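Local coordinates for protein EvpC (Edwardsiella tarda, PDB 3EAA) that probably forms hexameric rings that stack into the tube of a type VI secretion system, and is itself secreted, at residues 85-90 with 95-100; 4-9 with 16-21; 65-70 with 122-127. All blocks are in the same frame, centred on the assembly; numbering follows the deposited sequence.

Contact 1: 85-90 with 95-100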
loop_
_atom_site.group_PDB
_atom_site.type_symbol
_atom_site.label_atom_id
_atom_site.label_comp_id
_atom_site.label_asym_id
_atom_site.label_seq_id
_atom_site.Cartn_x
_atom_site.Cartn_y
_atom_site.Cartn_z
ATOM N N LEU A 85 -19.566 21.975 -15.114
ATOM C CA LEU A 85 -19.438 21.611 -13.711
ATOM C C LEU A 85 -19.692 22.820 -12.809
ATOM O O LEU A 85 -19.324 23.958 -13.140
ATOM C CB LEU A 85 -18.066 21.000 -13.421
ATOM C CG LEU A 85 -18.063 20.139 -12.158
ATOM C CD1 LEU A 85 -17.064 19.004 -12.272
ATOM C CD2 LEU A 85 -17.803 20.989 -10.921
ATOM N N GLU A 86 -20.323 22.568 -11.669
ATOM C CA GLU A 86 -20.744 23.651 -10.801
ATOM C C GLU A 86 -20.767 23.250 -9.325
ATOM O O GLU A 86 -21.523 22.366 -8.920
ATOM C CB GLU A 86 -22.118 24.134 -11.241
ATOM C CG GLU A 86 -22.401 25.573 -10.941
ATOM C CD GLU A 86 -23.544 26.117 -11.781
ATOM O OE1 GLU A 86 -23.507 25.949 -13.022
ATOM O OE2 GLU A 86 -24.476 26.718 -11.201
ATOM N N ILE A 87 -19.936 23.910 -8.527
ATOM C CA ILE A 87 -19.917 23.674 -7.100
ATOM C C ILE A 87 -20.562 24.867 -6.412
ATOM O O ILE A 87 -20.190 26.015 -6.649
ATOM C CB ILE A 87 -18.489 23.455 -6.577
ATOM C CG1 ILE A 87 -17.676 22.603 -7.543
ATOM C CG2 ILE A 87 -18.516 22.776 -5.219
ATOM C CD1 ILE A 87 -17.002 23.393 -8.636
ATOM N N CYS A 88 -21.543 24.587 -5.562
ATOM C CA CYS A 88 -22.373 25.634 -4.979
ATOM C C CYS A 88 -22.339 25.595 -3.460
ATOM O O CYS A 88 -22.414 24.531 -2.864
ATOM C CB CYS A 88 -23.822 25.482 -5.451
ATOM S SG CYS A 88 -24.038 25.308 -7.240
ATOM N N THR A 89 -22.257 26.771 -2.848
ATOM C CA THR A 89 -22.138 26.897 -1.403
ATOM C C THR A 89 -23.346 26.361 -0.650
ATOM O O THR A 89 -24.479 26.600 -1.032
ATOM C CB THR A 89 -21.962 28.355 -1.012
ATOM O OG1 THR A 89 -23.091 29.101 -1.490
ATOM C CG2 THR A 89 -20.679 28.912 -1.620
ATOM N N GLN A 90 -23.086 25.646 0.436
ATOM C CA GLN A 90 -24.138 25.156 1.304
ATOM C C GLN A 90 -24.855 26.310 1.972
ATOM O O GLN A 90 -26.085 26.353 1.995
ATOM N N PHE A 95 -24.997 29.858 -4.172
ATOM C CA PHE A 95 -24.449 30.205 -5.478
ATOM C C PHE A 95 -23.193 29.393 -5.806
ATOM O O PHE A 95 -22.566 28.787 -4.935
ATOM C CB PHE A 95 -24.143 31.697 -5.559
ATOM C CG PHE A 95 -23.032 32.129 -4.660
ATOM C CD1 PHE A 95 -21.740 32.215 -5.134
ATOM C CD2 PHE A 95 -23.278 32.443 -3.336
ATOM C CE1 PHE A 95 -20.720 32.606 -4.313
ATOM C CE2 PHE A 95 -22.261 32.838 -2.512
ATOM C CZ PHE A 95 -20.979 32.920 -2.999
ATOM N N ALA A 96 -22.832 29.387 -7.081
ATOM C CA ALA A 96 -21.704 28.603 -7.544
ATOM C C ALA A 96 -20.417 29.403 -7.455
ATOM O O ALA A 96 -20.199 30.340 -8.214
ATOM C CB ALA A 96 -21.944 28.139 -8.961
ATOM N N PHE A 97 -19.552 29.020 -6.530
ATOM C CA PHE A 97 -18.323 29.761 -6.314
ATOM C C PHE A 97 -17.255 29.249 -7.244
ATOM O O PHE A 97 -16.118 29.704 -7.221
ATOM C CB PHE A 97 -17.873 29.634 -4.861
ATOM C CG PHE A 97 -17.748 28.223 -4.398
ATOM C CD1 PHE A 97 -16.536 27.574 -4.446
ATOM C CD2 PHE A 97 -18.848 27.538 -3.922
ATOM C CE1 PHE A 97 -16.419 26.272 -4.020
ATOM C CE2 PHE A 97 -18.739 26.227 -3.495
ATOM C CZ PHE A 97 -17.523 25.598 -3.546
ATOM N N CYS A 98 -17.629 28.294 -8.075
ATOM C CA CYS A 98 -16.701 27.752 -9.049
ATOM C C CYS A 98 -17.457 27.169 -10.214
ATOM O O CYS A 98 -18.225 26.227 -10.054
ATOM C CB CYS A 98 -15.837 26.667 -8.423
ATOM S SG CYS A 98 -14.629 26.017 -9.575
ATOM N N ILE A 99 -17.243 27.730 -11.393
ATOM C CA ILE A 99 -18.003 27.292 -12.555
ATOM C C ILE A 99 -17.080 26.781 -13.635
ATOM O O ILE A 99 -16.374 27.551 -14.265
ATOM C CB ILE A 99 -18.873 28.417 -13.138
ATOM C CG1 ILE A 99 -19.758 29.034 -12.048
ATOM C CG2 ILE A 99 -19.707 27.893 -14.312
ATOM C CD1 ILE A 99 -19.022 30.031 -11.138
ATOM N N TYR A 100 -17.092 25.475 -13.846
ATOM C CA TYR A 100 -16.243 24.876 -14.860
ATOM C C TYR A 100 -17.049 24.674 -16.120
ATOM O O TYR A 100 -18.250 24.468 -16.054
ATOM C CB TYR A 100 -15.684 23.544 -14.376
ATOM C CG TYR A 100 -14.263 23.630 -13.896
ATOM C CD1 TYR A 100 -13.962 23.691 -12.536
ATOM C CD2 TYR A 100 -13.212 23.640 -14.803
ATOM C CE1 TYR A 100 -12.646 23.762 -12.094
ATOM C CE2 TYR A 100 -11.894 23.707 -14.374
ATOM C CZ TYR A 100 -11.617 23.771 -13.019
ATOM O OH TYR A 100 -10.306 23.846 -12.598
#

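Contact 2: 4-9 with 16-21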
loop_
_atom_site.group_PDB
_atom_site.type_symbol
_atom_site.label_atom_id
_atom_site.label_comp_id
_atom_site.label_asym_id
_atom_site.label_seq_id
_atom_site.Cartn_x
_atom_site.Cartn_y
_atom_site.Cartn_z
ATOM N N ASP A 4 -21.575 21.473 -2.449
ATOM C CA ASP A 4 -22.464 20.617 -3.222
ATOM C C ASP A 4 -22.172 20.761 -4.708
ATOM O O ASP A 4 -22.243 21.865 -5.248
ATOM C CB ASP A 4 -23.910 20.986 -2.928
ATOM C CG ASP A 4 -24.275 20.769 -1.473
ATOM O OD1 ASP A 4 -24.357 19.599 -1.054
ATOM O OD2 ASP A 4 -24.477 21.763 -0.742
ATOM N N THR A 5 -21.860 19.646 -5.369
ATOM C CA THR A 5 -21.425 19.669 -6.763
ATOM C C THR A 5 -22.467 19.135 -7.760
ATOM O O THR A 5 -22.973 18.022 -7.612
ATOM C CB THR A 5 -20.144 18.849 -6.924
ATOM O OG1 THR A 5 -19.324 19.028 -5.775
ATOM C CG2 THR A 5 -19.381 19.278 -8.170
ATOM N N TYR A 6 -22.771 19.925 -8.784
ATOM C CA TYR A 6 -23.682 19.487 -9.836
ATOM C C TYR A 6 -23.002 19.538 -11.190
ATOM O O TYR A 6 -22.070 20.302 -11.392
ATOM C CB TYR A 6 -24.944 20.354 -9.885
ATOM C CG TYR A 6 -25.599 20.624 -8.546
ATOM C CD1 TYR A 6 -25.227 21.718 -7.778
ATOM C CD2 TYR A 6 -26.606 19.800 -8.061
ATOM C CE1 TYR A 6 -25.829 21.979 -6.555
ATOM C CE2 TYR A 6 -27.213 20.051 -6.838
ATOM C CZ TYR A 6 -26.818 21.142 -6.092
ATOM O OH TYR A 6 -27.412 21.414 -4.880
ATOM N N ILE A 7 -23.494 18.741 -12.129
ATOM C CA ILE A 7 -22.895 18.688 -13.458
ATOM C C ILE A 7 -23.935 18.488 -14.565
ATOM O O ILE A 7 -24.830 17.655 -14.443
ATOM C CB ILE A 7 -21.818 17.590 -13.537
ATOM C CG1 ILE A 7 -20.824 17.896 -14.655
ATOM C CG2 ILE A 7 -22.448 16.208 -13.716
ATOM C CD1 ILE A 7 -19.717 16.887 -14.762
ATOM N N LYS A 8 -23.802 19.255 -15.646
ATOM C CA LYS A 8 -24.789 19.254 -16.726
ATOM C C LYS A 8 -24.264 18.774 -18.078
ATOM O O LYS A 8 -23.180 19.163 -18.518
ATOM C CB LYS A 8 -25.397 20.639 -16.899
ATOM C CG LYS A 8 -26.088 20.824 -18.232
ATOM C CD LYS A 8 -26.808 22.156 -18.289
ATOM C CE LYS A 8 -27.819 22.186 -19.427
ATOM N NZ LYS A 8 -28.889 23.210 -19.209
ATOM N N LEU A 9 -25.066 17.928 -18.727
ATOM C CA LEU A 9 -24.770 17.378 -20.047
ATOM C C LEU A 9 -25.917 17.678 -20.987
ATOM O O LEU A 9 -27.083 17.639 -20.590
ATOM C CB LEU A 9 -24.622 15.866 -19.974
ATOM C CG LEU A 9 -23.271 15.219 -19.694
ATOM C CD1 LEU A 9 -23.508 13.844 -19.100
ATOM C CD2 LEU A 9 -22.441 15.118 -20.962
ATOM N N SER A 16 -31.198 15.716 -10.105
ATOM C CA SER A 16 -31.188 16.747 -9.069
ATOM C C SER A 16 -32.549 17.411 -8.872
ATOM O O SER A 16 -33.470 17.240 -9.667
ATOM C CB SER A 16 -30.122 17.808 -9.330
ATOM O OG SER A 16 -30.134 18.768 -8.290
ATOM N N THR A 17 -32.659 18.185 -7.802
ATOM C CA THR A 17 -33.939 18.735 -7.407
ATOM C C THR A 17 -33.875 20.204 -7.025
ATOM O O THR A 17 -34.870 20.916 -7.161
ATOM C CB THR A 17 -34.509 17.974 -6.217
ATOM O OG1 THR A 17 -34.307 16.570 -6.410
ATOM C CG2 THR A 17 -35.995 18.271 -6.068
ATOM N N ASP A 18 -32.725 20.665 -6.538
ATOM C CA ASP A 18 -32.657 22.044 -6.069
ATOM C C ASP A 18 -32.984 23.044 -7.169
ATOM O O ASP A 18 -32.691 22.827 -8.347
ATOM C CB ASP A 18 -31.305 22.381 -5.434
ATOM C CG ASP A 18 -30.245 22.691 -6.462
ATOM O OD1 ASP A 18 -29.773 23.848 -6.513
ATOM O OD2 ASP A 18 -29.884 21.771 -7.221
ATOM N N ASP A 19 -33.601 24.140 -6.756
ATOM C CA ASP A 19 -34.066 25.166 -7.669
ATOM C C ASP A 19 -33.118 25.437 -8.834
ATOM O O ASP A 19 -33.488 25.271 -9.988
ATOM C CB ASP A 19 -34.342 26.447 -6.886
ATOM C CG ASP A 19 -35.442 26.265 -5.862
ATOM O OD1 ASP A 19 -36.460 25.636 -6.215
ATOM O OD2 ASP A 19 -35.301 26.748 -4.714
ATOM N N LYS A 20 -31.893 25.844 -8.533
ATOM C CA LYS A 20 -30.959 26.277 -9.574
ATOM C C LYS A 20 -30.378 25.146 -10.439
ATOM O O LYS A 20 -29.727 25.408 -11.449
ATOM C CB LYS A 20 -29.836 27.125 -8.962
ATOM N N HIS A 21 -30.613 23.894 -10.057
ATOM C CA HIS A 21 -30.036 22.774 -10.801
ATOM C C HIS A 21 -31.033 21.644 -11.066
ATOM O O HIS A 21 -30.784 20.484 -10.731
ATOM C CB HIS A 21 -28.793 22.242 -10.085
ATOM C CG HIS A 21 -27.758 23.286 -9.832
ATOM N ND1 HIS A 21 -26.655 23.460 -10.652
ATOM C CD2 HIS A 21 -27.654 24.231 -8.870
ATOM C CE1 HIS A 21 -25.925 24.452 -10.199
ATOM N NE2 HIS A 21 -26.506 24.945 -9.112
#

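Contact 3: 65-70 with 122-127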
loop_
_atom_site.group_PDB
_atom_site.type_symbol
_atom_site.label_atom_id
_atom_site.label_comp_id
_atom_site.label_asym_id
_atom_site.label_seq_id
_atom_site.Cartn_x
_atom_site.Cartn_y
_atom_site.Cartn_z
ATOM N N CYS A 65 -30.703 8.373 -13.147
ATOM C CA CYS A 65 -31.388 8.235 -14.412
ATOM C C CYS A 65 -30.421 8.499 -15.549
ATOM O O CYS A 65 -30.754 8.300 -16.715
ATOM C CB CYS A 65 -32.511 9.257 -14.470
ATOM S SG CYS A 65 -31.951 10.888 -13.986
ATOM N N ALA A 66 -29.229 8.975 -15.213
ATOM C CA ALA A 66 -28.268 9.320 -16.244
ATOM C C ALA A 66 -27.377 8.134 -16.533
ATOM O O ALA A 66 -26.800 8.031 -17.614
ATOM C CB ALA A 66 -27.445 10.504 -15.823
ATOM N N SER A 67 -27.284 7.240 -15.554
ATOM C CA SER A 67 -26.457 6.051 -15.670
ATOM C C SER A 67 -26.505 5.464 -17.067
ATOM O O SER A 67 -25.497 5.442 -17.771
ATOM C CB SER A 67 -26.905 4.999 -14.666
ATOM O OG SER A 67 -27.036 5.574 -13.385
ATOM N N VAL A 68 -27.682 5.000 -17.473
ATOM C CA VAL A 68 -27.804 4.273 -18.729
ATOM C C VAL A 68 -27.214 5.055 -19.893
ATOM O O VAL A 68 -26.531 4.490 -20.744
ATOM C CB VAL A 68 -29.249 3.875 -19.027
ATOM C CG1 VAL A 68 -29.355 3.309 -20.432
ATOM C CG2 VAL A 68 -29.724 2.851 -18.017
ATOM N N LYS A 69 -27.454 6.359 -19.916
ATOM C CA LYS A 69 -26.949 7.201 -20.993
ATOM C C LYS A 69 -25.437 7.318 -20.875
ATOM O O LYS A 69 -24.716 7.365 -21.870
ATOM C CB LYS A 69 -27.593 8.578 -20.921
ATOM C CG LYS A 69 -29.086 8.542 -20.570
ATOM C CD LYS A 69 -29.988 8.751 -21.794
ATOM C CE LYS A 69 -30.583 7.463 -22.358
ATOM N NZ LYS A 69 -29.762 6.872 -23.443
ATOM N N LEU A 70 -24.961 7.359 -19.642
ATOM C CA LEU A 70 -23.535 7.425 -19.390
ATOM C C LEU A 70 -22.913 6.128 -19.829
ATOM O O LEU A 70 -21.845 6.109 -20.442
ATOM C CB LEU A 70 -23.271 7.681 -17.910
ATOM C CG LEU A 70 -23.977 8.983 -17.511
ATOM C CD1 LEU A 70 -24.145 9.152 -16.012
ATOM C CD2 LEU A 70 -23.264 10.182 -18.122
ATOM N N PRO A 122 -25.633 2.111 -5.347
ATOM C CA PRO A 122 -24.361 1.734 -5.963
ATOM C C PRO A 122 -23.618 2.992 -6.334
ATOM O O PRO A 122 -24.192 4.074 -6.306
ATOM C CB PRO A 122 -24.789 1.028 -7.245
ATOM C CG PRO A 122 -26.186 0.601 -7.005
ATOM C CD PRO A 122 -26.788 1.633 -6.121
ATOM N N GLN A 123 -22.359 2.861 -6.701
ATOM C CA GLN A 123 -21.568 4.034 -6.993
ATOM C C GLN A 123 -20.852 3.883 -8.321
ATOM O O GLN A 123 -20.262 2.845 -8.613
ATOM C CB GLN A 123 -20.576 4.270 -5.862
ATOM C CG GLN A 123 -19.560 5.345 -6.124
ATOM C CD GLN A 123 -18.566 5.456 -4.990
ATOM O OE1 GLN A 123 -17.440 5.914 -5.178
ATOM N NE2 GLN A 123 -18.980 5.030 -3.799
ATOM N N GLU A 124 -20.921 4.921 -9.139
ATOM C CA GLU A 124 -20.205 4.906 -10.401
ATOM C C GLU A 124 -19.144 6.000 -10.464
ATOM O O GLU A 124 -19.265 7.054 -9.823
ATOM C CB GLU A 124 -21.165 4.992 -11.596
ATOM C CG GLU A 124 -22.297 6.010 -11.463
ATOM C CD GLU A 124 -23.146 6.111 -12.731
ATOM O OE1 GLU A 124 -22.573 6.363 -13.809
ATOM O OE2 GLU A 124 -24.385 5.934 -12.664
ATOM N N THR A 125 -18.100 5.721 -11.240
ATOM C CA THR A 125 -17.021 6.671 -11.467
ATOM C C THR A 125 -16.842 6.913 -12.953
ATOM O O THR A 125 -16.574 5.987 -13.708
ATOM C CB THR A 125 -15.707 6.154 -10.902
ATOM O OG1 THR A 125 -15.906 5.766 -9.537
ATOM C CG2 THR A 125 -14.622 7.231 -10.995
ATOM N N ILE A 126 -16.986 8.165 -13.367
ATOM C CA ILE A 126 -16.948 8.504 -14.782
ATOM C C ILE A 126 -15.789 9.422 -15.176
ATOM O O ILE A 126 -15.525 10.443 -14.532
ATOM C CB ILE A 126 -18.251 9.176 -15.248
ATOM C CG1 ILE A 126 -19.466 8.355 -14.841
ATOM C CG2 ILE A 126 -18.230 9.363 -16.750
ATOM C CD1 ILE A 126 -20.004 8.726 -13.502
ATOM N N ASP A 127 -15.111 9.058 -16.258
ATOM C CA ASP A 127 -14.045 9.884 -16.791
ATOM C C ASP A 127 -14.507 10.601 -18.050
ATOM O O ASP A 127 -14.939 9.979 -19.022
ATOM C CB ASP A 127 -12.784 9.055 -17.047
ATOM C CG ASP A 127 -12.008 8.763 -15.767
ATOM O OD1 ASP A 127 -12.562 8.984 -14.670
ATOM O OD2 ASP A 127 -10.835 8.331 -15.852
#

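Contact 1: 85-90 with 95-100
Segments 85-90 and 95-100 form the closing end of an antiparallel beta hairpin of the Hcp beta barrel, their strand axes running at 170° and approaching to 4.8 Å. Leu85 and Tyr100 make a hydrogen-bonded pair with both bonds present (Leu85 N to Tyr100 O 3.0 Å, Tyr100 N to Leu85 O 2.8 Å), followed by the non-hydrogen-bonded pair of Glu86 and Ile99. The register then slips by one residue, since Cys88 pairs with Ala96, a bulge-like irregularity where the chain turns a corner at Phe97. Here Ile87 N reaches Cys98 O in a straight but long bond, while Ile87 O takes only a weak bond from Phe97 N.

The side chains divide between two faces. On one, Ile87 CD1 lies 3.5 Å from Cys98 CB, and the CB atoms of Leu85 and Tyr100 touch; on the other, the extended Glu86 chain passes its CG along Ala96 CB, with Cys88 SG beside the same methyl. With CG set between its backbone N and carbonyl carbon (chi1 54°), the Phe97 ring folds back over the first strand, one face on Ile87 O and CZ against Ile87 CG2. Thr89 N closes the ladder onto Phe95 O at 2.9 Å. Thr89 OG1 is hydrogen-bonded to Ala91 O in the turn; its CG2 methyl meets Phe97 CD2 obliquely and also lies above the rim of the Phe95 ring.

Contact 2: 4-9 with 16-21
Tyr6, on strand 4-9, and His21, at the end of the loop segment 16-21, carry this contact as an offset aromatic stack, with ring centroids 4.1 Å apart and planes only 12° from parallel. The overlap is uneven. Tyr6 CD1 lies over the centre of the imidazole, whereas His21 CG sits toward the rim of the phenol ring. His21 CB adds a CH-pi contact to the same tyrosine, 4.0 Å from its centroid, so the histidine covers the ring with its methylene as well as its imidazole. The Tyr6 chi1 of -46° turns CG away from its own carbonyl carbon, bringing the ring out from the strand over the loop. Glu86, Cys88 and Trp24 also touch His21, which is buried, while Tyr6 stays partly exposed.

Toward the hydroxyl end of the phenol the face-to-face stack gives way to an oblique approach of polar atoms that buries little area. Asp18, itself partly exposed, comes from the opposite direction, its carboxylate plane 21° from the ring and OD2 near Tyr6 CE2; Ser16 OG lies 3.5 Å from the same carbon, Tyr6 CE2. The bend itself is tied within the loop by His21 N to Asp18 O at 2.9 Å. The arrangement is that of a long connection between adjacent antiparallel strands of the Hcp beta barrel, 4-9 and 25-27, folded back over strand 4-9, which runs between 25-27 and 80-88, with an aromatic stack where it returns.

Contact 3: 65-70 with 122-127
Ser67, in the first turn of helix 67-76, meets Glu124 of strand 123-129 through polar side-chain atoms, Ser67 OG lying 2.8 Å from Glu124 OE2. The hydroxyl is also within bonding reach of Asp64 O just before the helix, and its one proton can serve only one of these acceptors at a time, or be shared. Glu124 OE2 is salt-bridged to Lys61 on the adjacent strand, which would be expected to favour the charged form of this buried carboxylate; the hydroxyl is a possible second partner. A chi1 of 44° followed by an extended chain beyond CG lifts the carboxylate off the strand to the level of the helix.

Van der Waals contact is sparse: Leu70, one turn on, crosses Glu124 at about a right angle, its methyl CD1 3.9 Å from the carboxylate oxygen Glu124 OE1, and Tyr110 lies against both side chains. Ile126 also points toward the helix, but its side chain stays 4.9 Å from segment 65-70.

From the helix, Lys69 forms a salt bridge with Glu153 of the third subunit. The helix thus rests on the four-stranded sheet, over strand 123-129, which is flanked in the sheet by 52-62 and the edge strand 105-113.

Overall arrangement
Contacts 1 and 2 are neighbours in one sheet, their centres 10 Å apart: strand 4-9 pairs with strand 80-88, Glu86 O lying 2.7 Å from Tyr6 N in a probable hydrogen bond. The Tyr6-His21 stack of contact 2 thereby flanks the Glu86 and Cys88 side of the contact 1 hairpin. Contact 3 belongs to the other sheet and its helix, 15 Å from contact 2 and 21 Å from contact 1 between centres. It meets contact 2 where Leu9 CD1 packs 3.8 Å from Leu70 CD2, but does not touch contact 1 within the chain. Between subunits they do meet, since Phe97 of contact 1 packs on Pro122 of the second subunit, linking neighbours in the six-chain assembly.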